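Local coordinates for uncharacterized metalloprotein (PDB 3GG7) that is of unknown function but binds manganese and is probably a metal-dependent hydrolase acting on ester bonds, at residues 78-90 and 102-114. Sequence-based numbering, arbitrary orientation.
Sequences LPETRFVGEVGLD and QFAVFQHILRRCE. With MN (manganese (II) ion), chain B.
The carboxamide of Gln-102 lies along the backbone of Asp-90 and grips it twice. Gln-102 OE1 accepts from Asp-90 N at 2.8 Å through a lone pair in the carbonyl plane, while NE2 of the same side chain gives a longer bond of 3.2 Å to Asp-90 O, which lies only 10° out of the amide plane. Together the two bonds help set the rotation of the amide. A leucine in place of this glutamine would probably leave Asp-90 N and O without these partners and the chain just after the strand less firmly tied to the helix.

One turn on, Phe-106 sets its ring against Gly-88, with CG anti to the backbone N (chi1 -171°). Gly-88 CA sits over one face of the Phe-106 ring, 3.8 Å from the centroid, in a CH-pi contact; Leu-110 CD1 lies over the opposite face, offset toward the rim. Leu-89 crosses the ring at about a right angle, bringing CG to 3.8 Å from Phe-106 CD2.

Farther along, Val-87 CG1 meets Ile-109 CD1 at 3.7 Å, and Ile-109 CG2 also faces Val-84 CG1. The other branch of Val-84, CG2, rests 3.8 Å from Cys-113 SG, and Leu-78 CD2 packs against Arg-112 CB and its carbonyl.

Glu-86, between Val-84 and Val-87 but not itself touching the helix, follows a cis peptide and binds manganese through OE1, with His-7, His-9 and Asp-196 completing the protein ligands. Helix 99-115 packs on strand 83-88 as the first half of a beta-alpha-beta crossover to strand 119-124, the repeating element of the TIM-barrel fold of TatD-type metallohydrolases.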
ATOM      1  N   LEU A  78      -5.187 -10.822 -12.742  1.00 20.70           N
ATOM      2  CA  LEU A  78      -6.066 -10.494 -11.630  1.00 21.78           C
ATOM      3  C   LEU A  78      -6.669 -11.703 -10.905  1.00 20.77           C
ATOM      4  O   LEU A  78      -6.770 -11.682  -9.696  1.00 21.81           O
ATOM      5  CB  LEU A  78      -7.134  -9.504 -12.087  1.00 22.23           C
ATOM      6  CG  LEU A  78      -7.910  -8.655 -11.085  1.00 25.64           C
ATOM      7  CD1 LEU A  78      -7.008  -8.028 -10.011  1.00 24.39           C
ATOM      8  CD2 LEU A  78      -8.682  -7.625 -11.890  1.00 25.27           C
ATOM      9  N   PRO A  79      -7.011 -12.791 -11.626  1.00 21.31           N
ATOM     10  CA  PRO A  79      -7.555 -13.960 -10.913  1.00 21.79           C
ATOM     11  C   PRO A  79      -6.590 -14.643  -9.940  1.00 22.21           C
ATOM     12  O   PRO A  79      -7.017 -15.435  -9.074  1.00 24.08           O
ATOM     13  CB  PRO A  79      -7.908 -14.915 -12.054  1.00 21.36           C
ATOM     14  CG  PRO A  79      -8.162 -14.041 -13.202  1.00 22.34           C
ATOM     15  CD  PRO A  79      -7.115 -12.951 -13.079  1.00 21.30           C
ATOM     16  N   GLU A  80      -5.301 -14.345 -10.051  1.00 21.11           N
ATOM     17  CA  GLU A  80      -4.285 -14.986  -9.221  1.00 21.21           C
ATOM     18  C   GLU A  80      -4.001 -14.344  -7.866  1.00 20.56           C
ATOM     19  O   GLU A  80      -3.145 -14.827  -7.117  1.00 20.34           O
ATOM     20  CB  GLU A  80      -2.980 -15.080 -10.002  1.00 20.90           C
ATOM     21  CG  GLU A  80      -3.139 -15.912 -11.260  1.00 21.83           C
ATOM     22  CD  GLU A  80      -1.874 -16.027 -12.059  1.00 23.87           C
ATOM     23  OE1 GLU A  80      -0.767 -16.048 -11.454  1.00 23.30           O
ATOM     24  OE2 GLU A  80      -1.982 -16.082 -13.306  1.00 24.71           O
ATOM     25  N   THR A  81      -4.680 -13.255  -7.538  1.00 19.99           N
ATOM     26  CA  THR A  81      -4.382 -12.572  -6.285  1.00 20.29           C
ATOM     27  C   THR A  81      -5.578 -11.844  -5.730  1.00 20.89           C
ATOM     28  O   THR A  81      -6.414 -11.351  -6.490  1.00 21.16           O
ATOM     29  CB  THR A  81      -3.168 -11.586  -6.418  1.00 21.40           C
ATOM     30  OG1 THR A  81      -2.885 -11.016  -5.132  1.00 20.16           O
ATOM     31  CG2 THR A  81      -3.448 -10.486  -7.426  1.00 21.44           C
ATOM     32  N   ARG A  82      -5.609 -11.736  -4.406  1.00 20.54           N
ATOM     33  CA  ARG A  82      -6.622 -10.929  -3.728  1.00 20.79           C
ATOM     34  C   ARG A  82      -6.152  -9.497  -3.495  1.00 19.82           C
ATOM     35  O   ARG A  82      -6.928  -8.665  -3.012  1.00 19.46           O
ATOM     36  CB  ARG A  82      -7.085 -11.606  -2.434  1.00 22.19           C
ATOM     37  CG  ARG A  82      -6.166 -11.614  -1.278  1.00 22.56           C
ATOM     38  CD  ARG A  82      -6.657 -12.575  -0.124  1.00 25.43           C
ATOM     39  NE  ARG A  82      -6.775 -13.996  -0.499  1.00 27.90           N
ATOM     40  CZ  ARG A  82      -7.862 -14.771  -0.339  1.00 31.91           C
ATOM     41  NH1 ARG A  82      -8.987 -14.306   0.210  1.00 32.23           N
ATOM     42  NH2 ARG A  82      -7.848 -16.033  -0.741  1.00 34.84           N
ATOM     43  N   PHE A  83      -4.889  -9.185  -3.839  1.00 19.24           N
ATOM     44  CA  PHE A  83      -4.285  -7.900  -3.514  1.00 18.39           C
ATOM     45  C   PHE A  83      -3.859  -7.176  -4.774  1.00 18.08           C
ATOM     46  O   PHE A  83      -3.194  -7.763  -5.647  1.00 17.56           O
ATOM     47  CB  PHE A  83      -3.049  -8.053  -2.627  1.00 18.85           C
ATOM     48  CG  PHE A  83      -3.275  -8.899  -1.391  1.00 18.47           C
ATOM     49  CD1 PHE A  83      -3.925  -8.371  -0.273  1.00 21.28           C
ATOM     50  CD2 PHE A  83      -2.795 -10.196  -1.334  1.00 20.58           C
ATOM     51  CE1 PHE A  83      -4.104  -9.166   0.853  1.00 20.62           C
ATOM     52  CE2 PHE A  83      -2.979 -10.981  -0.218  1.00 20.79           C
ATOM     53  CZ  PHE A  83      -3.626 -10.432   0.893  1.00 21.52           C
ATOM     54  N   VAL A  84      -4.238  -5.905  -4.858  1.00 17.14           N
ATOM     55  CA  VAL A  84      -3.895  -5.017  -5.980  1.00 17.45           C
ATOM     56  C   VAL A  84      -3.078  -3.854  -5.436  1.00 18.22           C
ATOM     57  O   VAL A  84      -3.495  -3.184  -4.496  1.00 19.85           O
ATOM     58  CB  VAL A  84      -5.165  -4.526  -6.728  1.00 17.84           C
ATOM     59  CG1 VAL A  84      -4.875  -3.321  -7.645  1.00 20.42           C
ATOM     60  CG2 VAL A  84      -5.716  -5.734  -7.523  1.00 17.71           C
ATOM     61  N   GLY A  85      -1.891  -3.617  -5.992  1.00 17.80           N
ATOM     62  CA  GLY A  85      -1.053  -2.486  -5.606  1.00 17.79           C
ATOM     63  C   GLY A  85       0.352  -2.712  -6.134  1.00 17.20           C
ATOM     64  O   GLY A  85       0.736  -3.859  -6.379  1.00 16.87           O
ATOM     65  N   GLU A  86       1.139  -1.643  -6.328  1.00 17.31           N
ATOM     66  CA  GLU A  86       0.747  -0.270  -6.035  1.00 16.98           C
ATOM     67  C   GLU A  86      -0.008   0.318  -7.224  1.00 16.91           C
ATOM     68  O   GLU A  86       0.415   0.190  -8.379  1.00 17.77           O
ATOM     69  CB  GLU A  86       2.020   0.542  -5.779  1.00 17.58           C
ATOM     70  CG  GLU A  86       1.762   1.991  -5.404  1.00 17.69           C
ATOM     71  CD  GLU A  86       2.910   2.643  -4.681  1.00 20.18           C
ATOM     72  OE1 GLU A  86       3.979   1.992  -4.514  1.00 18.58           O
ATOM     73  OE2 GLU A  86       2.733   3.806  -4.268  1.00 19.86           O
ATOM     74  N   VAL A  87      -1.140   0.981  -6.932  1.00 17.32           N
ATOM     75  CA  VAL A  87      -1.987   1.613  -7.959  1.00 17.84           C
ATOM     76  C   VAL A  87      -2.373   2.992  -7.455  1.00 18.16           C
ATOM     77  O   VAL A  87      -2.247   3.250  -6.256  1.00 19.66           O
ATOM     78  CB  VAL A  87      -3.243   0.811  -8.280  1.00 17.54           C
ATOM     79  CG1 VAL A  87      -2.893  -0.563  -8.903  1.00 18.84           C
ATOM     80  CG2 VAL A  87      -4.112   0.612  -7.025  1.00 19.09           C
ATOM     81  N   GLY A  88      -2.806   3.888  -8.336  1.00 18.78           N
ATOM     82  CA  GLY A  88      -3.353   5.175  -7.858  1.00 18.17           C
ATOM     83  C   GLY A  88      -3.014   6.339  -8.751  1.00 18.55           C
ATOM     84  O   GLY A  88      -2.899   6.176  -9.961  1.00 20.05           O
ATOM     85  N   LEU A  89      -2.884   7.515  -8.149  1.00 19.29           N
ATOM     86  CA  LEU A  89      -2.710   8.753  -8.892  1.00 19.24           C
ATOM     87  C   LEU A  89      -1.644   9.562  -8.168  1.00 19.47           C
ATOM     88  O   LEU A  89      -1.519   9.473  -6.936  1.00 20.23           O
ATOM     89  CB  LEU A  89      -4.020   9.573  -8.932  1.00 19.31           C
ATOM     90  CG  LEU A  89      -5.230   8.943  -9.601  1.00 19.21           C
ATOM     91  CD1 LEU A  89      -6.519   9.792  -9.410  1.00 21.90           C
ATOM     92  CD2 LEU A  89      -4.971   8.719 -11.082  1.00 19.62           C
ATOM     93  N   ASP A  90      -0.886  10.366  -8.917  1.00 19.89           N
ATOM     94  CA  ASP A  90       0.131  11.232  -8.342  1.00 20.85           C
ATOM     95  C   ASP A  90       0.010  12.608  -8.996  1.00 21.41           C
ATOM     96  O   ASP A  90       0.075  12.729 -10.221  1.00 21.95           O
ATOM     97  CB  ASP A  90       1.538  10.641  -8.534  1.00 21.12           C
ATOM     98  CG  ASP A  90       2.601  11.426  -7.780  1.00 23.12           C
ATOM     99  OD1 ASP A  90       2.760  12.626  -8.055  1.00 23.68           O
ATOM    100  OD2 ASP A  90       3.285  10.860  -6.893  1.00 25.29           O
ATOM    101  N   GLN A 102      -2.683   8.448 -16.391  1.00 23.48           N
ATOM    102  CA  GLN A 102      -2.823   7.955 -15.014  1.00 22.96           C
ATOM    103  C   GLN A 102      -4.282   7.686 -14.675  1.00 23.17           C
ATOM    104  O   GLN A 102      -4.647   6.662 -14.121  1.00 21.72           O
ATOM    105  CB  GLN A 102      -2.324   8.981 -14.013  1.00 23.13           C
ATOM    106  CG  GLN A 102      -0.846   9.166 -13.921  1.00 23.37           C
ATOM    107  CD  GLN A 102      -0.508  10.021 -12.723  1.00 21.59           C
ATOM    108  OE1 GLN A 102      -1.012   9.751 -11.626  1.00 22.38           O
ATOM    109  NE2 GLN A 102       0.269  11.085 -12.924  1.00 22.80           N
ATOM    110  N   PHE A 103      -5.140   8.632 -15.011  1.00 23.67           N
ATOM    111  CA  PHE A 103      -6.557   8.508 -14.688  1.00 25.15           C
ATOM    112  C   PHE A 103      -7.184   7.321 -15.435  1.00 24.55           C
ATOM    113  O   PHE A 103      -7.888   6.504 -14.862  1.00 24.81           O
ATOM    114  CB  PHE A 103      -7.254   9.836 -15.015  1.00 26.21           C
ATOM    115  CG  PHE A 103      -8.727   9.838 -14.755  1.00 31.62           C
ATOM    116  CD1 PHE A 103      -9.239  10.430 -13.610  1.00 36.67           C
ATOM    117  CD2 PHE A 103      -9.606   9.298 -15.680  1.00 34.51           C
ATOM    118  CE1 PHE A 103     -10.610  10.457 -13.377  1.00 36.71           C
ATOM    119  CE2 PHE A 103     -10.987   9.309 -15.453  1.00 36.25           C
ATOM    120  CZ  PHE A 103     -11.482   9.889 -14.303  1.00 37.46           C
ATOM    121  N   ALA A 104      -6.887   7.209 -16.729  1.00 24.12           N
ATOM    122  CA  ALA A 104      -7.374   6.115 -17.533  1.00 23.96           C
ATOM    123  C   ALA A 104      -7.003   4.753 -16.954  1.00 23.61           C
ATOM    124  O   ALA A 104      -7.852   3.862 -16.840  1.00 24.45           O
ATOM    125  CB  ALA A 104      -6.859   6.237 -18.953  1.00 23.91           C
ATOM    126  N   VAL A 105      -5.726   4.595 -16.597  1.00 22.63           N
ATOM    127  CA  VAL A 105      -5.265   3.339 -16.044  1.00 22.03           C
ATOM    128  C   VAL A 105      -5.921   3.019 -14.695  1.00 20.53           C
ATOM    129  O   VAL A 105      -6.349   1.891 -14.446  1.00 21.66           O
ATOM    130  CB  VAL A 105      -3.710   3.329 -15.899  1.00 22.33           C
ATOM    131  CG1 VAL A 105      -3.238   2.180 -15.032  1.00 21.28           C
ATOM    132  CG2 VAL A 105      -3.063   3.245 -17.272  1.00 23.03           C
ATOM    133  N   PHE A 106      -5.948   3.992 -13.791  1.00 20.51           N
ATOM    134  CA  PHE A 106      -6.531   3.751 -12.482  1.00 20.48           C
ATOM    135  C   PHE A 106      -8.026   3.414 -12.583  1.00 21.02           C
ATOM    136  O   PHE A 106      -8.531   2.513 -11.911  1.00 21.40           O
ATOM    137  CB  PHE A 106      -6.314   4.979 -11.574  1.00 20.50           C
ATOM    138  CG  PHE A 106      -6.679   4.762 -10.141  1.00 19.31           C
ATOM    139  CD1 PHE A 106      -6.367   3.592  -9.458  1.00 20.33           C
ATOM    140  CD2 PHE A 106      -7.329   5.770  -9.446  1.00 21.90           C
ATOM    141  CE1 PHE A 106      -6.711   3.451  -8.108  1.00 19.94           C
ATOM    142  CE2 PHE A 106      -7.691   5.629  -8.123  1.00 21.46           C
ATOM    143  CZ  PHE A 106      -7.390   4.495  -7.443  1.00 20.98           C
ATOM    144  N   GLN A 107      -8.732   4.134 -13.445  1.00 22.48           N
ATOM    145  CA  GLN A 107     -10.166   3.849 -13.630  1.00 23.69           C
ATOM    146  C   GLN A 107     -10.350   2.441 -14.181  1.00 23.35           C
ATOM    147  O   GLN A 107     -11.222   1.682 -13.719  1.00 23.67           O
ATOM    148  CB  GLN A 107     -10.776   4.863 -14.577  1.00 24.39           C
ATOM    149  CG  GLN A 107     -12.166   4.515 -15.041  1.00 28.88           C
ATOM    150  CD  GLN A 107     -12.735   5.615 -15.895  1.00 33.25           C
ATOM    151  OE1 GLN A 107     -12.446   5.701 -17.093  1.00 38.44           O
ATOM    152  NE2 GLN A 107     -13.537   6.474 -15.281  1.00 35.21           N
ATOM    153  N   HIS A 108      -9.509   2.063 -15.150  1.00 22.94           N
ATOM    154  CA  HIS A 108      -9.516   0.701 -15.722  1.00 22.87           C
ATOM    155  C   HIS A 108      -9.306  -0.335 -14.614  1.00 22.76           C
ATOM    156  O   HIS A 108     -10.024  -1.337 -14.526  1.00 22.37           O
ATOM    157  CB  HIS A 108      -8.442   0.555 -16.813  1.00 22.70           C
ATOM    158  CG  HIS A 108      -8.229  -0.849 -17.295  1.00 25.76           C
ATOM    159  ND1 HIS A 108      -8.870  -1.370 -18.406  1.00 28.07           N
ATOM    160  CD2 HIS A 108      -7.411  -1.824 -16.843  1.00 26.40           C
ATOM    161  CE1 HIS A 108      -8.462  -2.611 -18.605  1.00 28.61           C
ATOM    162  NE2 HIS A 108      -7.580  -2.913 -17.666  1.00 27.40           N
ATOM    163  N   ILE A 109      -8.315  -0.072 -13.758  1.00 21.02           N
ATOM    164  CA  ILE A 109      -7.965  -0.990 -12.700  1.00 21.52           C
ATOM    165  C   ILE A 109      -9.144  -1.165 -11.745  1.00 21.43           C
ATOM    166  O   ILE A 109      -9.486  -2.282 -11.406  1.00 22.00           O
ATOM    167  CB  ILE A 109      -6.679  -0.553 -11.984  1.00 21.92           C
ATOM    168  CG1 ILE A 109      -5.473  -0.959 -12.866  1.00 22.74           C
ATOM    169  CG2 ILE A 109      -6.587  -1.186 -10.612  1.00 21.89           C
ATOM    170  CD1 ILE A 109      -4.118  -0.468 -12.410  1.00 23.17           C
ATOM    171  N   LEU A 110      -9.769  -0.069 -11.338  1.00 21.47           N
ATOM    172  CA  LEU A 110     -10.891  -0.149 -10.408  1.00 22.12           C
ATOM    173  C   LEU A 110     -12.056  -0.913 -11.023  1.00 23.44           C
ATOM    174  O   LEU A 110     -12.646  -1.760 -10.366  1.00 23.49           O
ATOM    175  CB  LEU A 110     -11.321   1.243  -9.966  1.00 22.59           C
ATOM    176  CG  LEU A 110     -10.301   2.030  -9.154  1.00 21.36           C
ATOM    177  CD1 LEU A 110     -10.853   3.389  -8.788  1.00 23.04           C
ATOM    178  CD2 LEU A 110      -9.892   1.285  -7.867  1.00 20.75           C
ATOM    179  N   ARG A 111     -12.324  -0.669 -12.294  1.00 24.09           N
ATOM    180  CA  ARG A 111     -13.396  -1.381 -12.974  1.00 25.69           C
ATOM    181  C   ARG A 111     -13.122  -2.891 -13.078  1.00 25.60           C
ATOM    182  O   ARG A 111     -14.019  -3.699 -12.816  1.00 26.56           O
ATOM    183  CB  ARG A 111     -13.663  -0.754 -14.338  1.00 26.77           C
ATOM    184  CG  ARG A 111     -14.261   0.644 -14.246  1.00 31.57           C
ATOM    185  CD  ARG A 111     -15.048   0.982 -15.498  1.00 38.50           C
ATOM    186  NE  ARG A 111     -15.175   2.420 -15.740  1.00 43.11           N
ATOM    187  CZ  ARG A 111     -15.886   3.277 -14.999  1.00 47.05           C
ATOM    188  NH1 ARG A 111     -16.547   2.884 -13.906  1.00 47.90           N
ATOM    189  NH2 ARG A 111     -15.927   4.561 -15.353  1.00 49.17           N
ATOM    190  N   ARG A 112     -11.879  -3.274 -13.400  1.00 25.09           N
ATOM    191  CA  ARG A 112     -11.522  -4.693 -13.491  1.00 25.15           C
ATOM    192  C   ARG A 112     -11.593  -5.339 -12.119  1.00 24.59           C
ATOM    193  O   ARG A 112     -12.051  -6.476 -11.988  1.00 25.14           O
ATOM    194  CB  ARG A 112     -10.138  -4.894 -14.097  1.00 25.49           C
ATOM    195  CG  ARG A 112      -9.980  -4.312 -15.500  1.00 28.96           C
ATOM    196  CD  ARG A 112     -10.799  -5.050 -16.551  1.00 35.02           C
ATOM    197  NE  ARG A 112     -12.218  -4.686 -16.544  1.00 39.62           N
ATOM    198  CZ  ARG A 112     -12.734  -3.548 -17.019  1.00 42.71           C
ATOM    199  NH1 ARG A 112     -14.050  -3.350 -16.952  1.00 44.10           N
ATOM    200  NH2 ARG A 112     -11.964  -2.600 -17.548  1.00 43.96           N
ATOM    201  N   CYS A 113     -11.199  -4.608 -11.071  1.00 24.35           N
ATOM    202  CA  CYS A 113     -11.335  -5.123  -9.710  1.00 24.73           C
ATOM    203  C   CYS A 113     -12.808  -5.413  -9.416  1.00 26.00           C
ATOM    204  O   CYS A 113     -13.141  -6.476  -8.923  1.00 26.79           O
ATOM    205  CB  CYS A 113     -10.788  -4.164  -8.680  1.00 24.23           C
ATOM    206  SG  CYS A 113      -8.959  -4.120  -8.659  1.00 23.31           S
ATOM    207  N   GLU A 114     -13.682  -4.480  -9.770  1.00 27.37           N
ATOM    208  CA  GLU A 114     -15.127  -4.700  -9.574  1.00 28.59           C
ATOM    209  C   GLU A 114     -15.601  -5.946 -10.329  1.00 28.86           C
ATOM    210  O   GLU A 114     -16.321  -6.795  -9.757  1.00 28.95           O
ATOM    211  CB  GLU A 114     -15.931  -3.474  -9.999  1.00 28.76           C
ATOM    212  CG  GLU A 114     -17.422  -3.658  -9.787  1.00 32.81           C
ATOM    213  CD  GLU A 114     -18.248  -2.448 -10.141  1.00 37.90           C
ATOM    214  OE1 GLU A 114     -17.756  -1.291 -10.036  1.00 43.86           O
ATOM    215  OE2 GLU A 114     -19.428  -2.669 -10.497  1.00 42.81           O
TER
HETATM  216 MN    MN B 253       5.242   2.059  -2.819  1.00 16.50          MN
HETATM  217  O   HOH W   1       5.404   4.090  -2.833  1.00 22.24           O
HETATM  218  O   HOH W   2      -2.629   5.282 -12.616  1.00 18.85           O